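Local structure of WYL1 (Ruminococcus sp., 6OAW) at residues I207-N212 / I221-Y226. The protein is a WYL-domain accessory protein that probably modulates the RNA-targeting effector of the Type VI-D CRISPR-Cas system. Sequence-based numbering, arbitrary orientation.
Sequences IYAYSN and IRLIPY
Ile207 and Leu223 trade two backbone hydrogen bonds, Leu223 N to Ile207 O being nearly straight at 2.7 Å. Ala209 and Ile221 form the next hydrogen-bonded pair, with Ile221 N 2.8 Å from Ala209 O. Between them Tyr208 sits opposite Arg222 as a non-hydrogen-bonded pair, with their CA atoms 4.5 Å apart; here the CA of Tyr208 approaches Ile221 O in a CA-H...O contact of 3.2 Å. Above this pair the two long side chains run side by side in the same direction. Tyr208 CE1 rests 3.5 Å from Arg222 CG, and the ring and guanidinium planes are 36° apart. A bend at chi3 (-71°) turns the arginine's end away from the phenol, toward salt bridges with Glu275 and Asp244. With the phenol cut back to an alanine, the CG and CD methylenes of Arg222 would probably lose their cover on this side, and Arg220 its cation-pi partner. The two strands, 205-211 and 219-230, make a beta hairpin within the antiparallel sheet of what is probably the WYL domain. On the opposite face lie Ile207, Ala209, Ile221 and Leu223: Ala209 CB meets Leu223 CD1 at 3.7 Å, and the side chains of Ile207 and Leu223 lie at a slant to each other, with Ile207 CG1 4.1 Å from Leu223 CB. Farther out, Ile221 CD1 reaches Ser211 CB at 3.9 Å, while Ile207 and Pro225 both lean on Val195 of helix 186-199.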
loop_
_atom_site.group_PDB
_atom_site.type_symbol
_atom_site.label_atom_id
_atom_site.label_comp_id
_atom_site.label_asym_id
_atom_site.label_seq_id
_atom_site.Cartn_x
_atom_site.Cartn_y
_atom_site.Cartn_z
ATOM N N ILE B 207 -21.660 -8.974 25.094
ATOM C CA ILE B 207 -21.171 -7.702 25.708
ATOM C C ILE B 207 -22.111 -6.558 25.308
ATOM O O ILE B 207 -22.667 -6.573 24.170
ATOM C CB ILE B 207 -19.717 -7.366 25.318
ATOM C CG1 ILE B 207 -19.576 -7.069 23.821
ATOM C CG2 ILE B 207 -18.773 -8.455 25.789
ATOM C CD1 ILE B 207 -18.163 -6.809 23.368
ATOM N N TYR B 208 -22.257 -5.590 26.212
ATOM C CA TYR B 208 -22.839 -4.264 25.928
ATOM C C TYR B 208 -21.749 -3.481 25.211
ATOM O O TYR B 208 -20.554 -3.694 25.527
ATOM C CB TYR B 208 -23.293 -3.574 27.216
ATOM C CG TYR B 208 -24.577 -4.075 27.845
ATOM C CD1 TYR B 208 -25.815 -3.772 27.289
ATOM C CD2 TYR B 208 -24.570 -4.818 29.019
ATOM C CE1 TYR B 208 -27.005 -4.205 27.865
ATOM C CE2 TYR B 208 -25.751 -5.259 29.605
ATOM C CZ TYR B 208 -26.975 -4.951 29.031
ATOM O OH TYR B 208 -28.134 -5.387 29.622
ATOM N N ALA B 209 -22.121 -2.640 24.247
ATOM C CA ALA B 209 -21.181 -1.698 23.594
ATOM C C ALA B 209 -21.925 -0.451 23.125
ATOM O O ALA B 209 -23.144 -0.507 22.946
ATOM C CB ALA B 209 -20.478 -2.374 22.452
ATOM N N TYR B 210 -21.190 0.643 22.960
ATOM C CA TYR B 210 -21.732 1.920 22.448
ATOM C C TYR B 210 -21.387 1.981 20.961
ATOM O O TYR B 210 -20.256 1.674 20.613
ATOM C CB TYR B 210 -21.229 3.079 23.316
ATOM C CG TYR B 210 -21.905 3.185 24.664
ATOM C CD1 TYR B 210 -21.675 2.251 25.667
ATOM C CD2 TYR B 210 -22.800 4.207 24.935
ATOM C CE1 TYR B 210 -22.290 2.347 26.905
ATOM C CE2 TYR B 210 -23.432 4.312 26.164
ATOM C CZ TYR B 210 -23.184 3.375 27.149
ATOM O OH TYR B 210 -23.818 3.500 28.352
ATOM N N SER B 211 -22.375 2.309 20.130
ATOM C CA SER B 211 -22.302 2.353 18.652
ATOM C C SER B 211 -22.822 3.690 18.136
ATOM O O SER B 211 -23.938 4.073 18.510
ATOM C CB SER B 211 -23.093 1.237 18.038
ATOM O OG SER B 211 -23.096 1.350 16.621
ATOM N N ASN B 212 -22.069 4.338 17.261
ATOM C CA ASN B 212 -22.607 5.401 16.367
ATOM C C ASN B 212 -22.426 4.894 14.934
ATOM O O ASN B 212 -22.312 5.700 13.998
ATOM C CB ASN B 212 -21.980 6.772 16.653
ATOM C CG ASN B 212 -20.478 6.802 16.482
ATOM O OD1 ASN B 212 -19.858 5.791 16.176
ATOM N ND2 ASN B 212 -19.888 7.968 16.675
ATOM N N ILE B 221 -25.897 -0.926 22.919
ATOM C CA ILE B 221 -26.457 -2.149 22.270
ATOM C C ILE B 221 -25.780 -3.379 22.879
ATOM O O ILE B 221 -24.807 -3.215 23.648
ATOM C CB ILE B 221 -26.290 -2.088 20.742
ATOM C CG1 ILE B 221 -24.826 -2.122 20.306
ATOM C CG2 ILE B 221 -26.998 -0.869 20.186
ATOM C CD1 ILE B 221 -24.643 -2.292 18.805
ATOM N N ARG B 222 -26.300 -4.561 22.551
ATOM C CA ARG B 222 -25.746 -5.872 22.965
ATOM C C ARG B 222 -25.169 -6.553 21.726
ATOM O O ARG B 222 -25.865 -6.600 20.691
ATOM C CB ARG B 222 -26.824 -6.697 23.662
ATOM C CG ARG B 222 -27.287 -6.084 24.977
ATOM C CD ARG B 222 -28.246 -6.982 25.728
ATOM N NE ARG B 222 -29.518 -7.012 25.030
ATOM C CZ ARG B 222 -30.401 -8.008 25.095
ATOM N NH1 ARG B 222 -30.151 -9.091 25.813
ATOM N NH2 ARG B 222 -31.532 -7.922 24.420
ATOM N N LEU B 223 -23.911 -6.997 21.821
ATOM C CA LEU B 223 -23.189 -7.700 20.735
ATOM C C LEU B 223 -22.839 -9.106 21.192
ATOM O O LEU B 223 -22.394 -9.261 22.331
ATOM C CB LEU B 223 -21.894 -6.964 20.413
ATOM C CG LEU B 223 -22.043 -5.516 19.967
ATOM C CD1 LEU B 223 -20.668 -4.909 19.766
ATOM C CD2 LEU B 223 -22.866 -5.420 18.692
ATOM N N ILE B 224 -22.987 -10.073 20.289
ATOM C CA ILE B 224 -22.382 -11.429 20.388
ATOM C C ILE B 224 -21.325 -11.495 19.295
ATOM O O ILE B 224 -21.662 -11.716 18.135
ATOM C CB ILE B 224 -23.441 -12.543 20.257
ATOM C CG1 ILE B 224 -24.628 -12.329 21.206
ATOM C CG2 ILE B 224 -22.774 -13.898 20.483
ATOM C CD1 ILE B 224 -25.786 -13.271 20.975
ATOM N N PRO B 225 -20.043 -11.204 19.606
ATOM C CA PRO B 225 -18.995 -11.144 18.591
ATOM C C PRO B 225 -18.834 -12.477 17.858
ATOM O O PRO B 225 -18.992 -13.495 18.489
ATOM C CB PRO B 225 -17.714 -10.861 19.391
ATOM C CG PRO B 225 -18.214 -10.229 20.670
ATOM C CD PRO B 225 -19.525 -10.933 20.955
ATOM N N TYR B 226 -18.511 -12.443 16.570
ATOM C CA TYR B 226 -18.186 -13.652 15.775
ATOM C C TYR B 226 -16.729 -13.589 15.293
ATOM O O TYR B 226 -15.927 -14.441 15.653
ATOM C CB TYR B 226 -19.176 -13.832 14.623
ATOM C CG TYR B 226 -18.984 -15.154 13.939
ATOM C CD1 TYR B 226 -19.582 -16.312 14.407
ATOM C CD2 TYR B 226 -18.107 -15.251 12.877
ATOM C CE1 TYR B 226 -19.340 -17.537 13.804
ATOM C CE2 TYR B 226 -17.865 -16.459 12.251
ATOM C CZ TYR B 226 -18.474 -17.605 12.727
ATOM O OH TYR B 226 -18.234 -18.768 12.083
#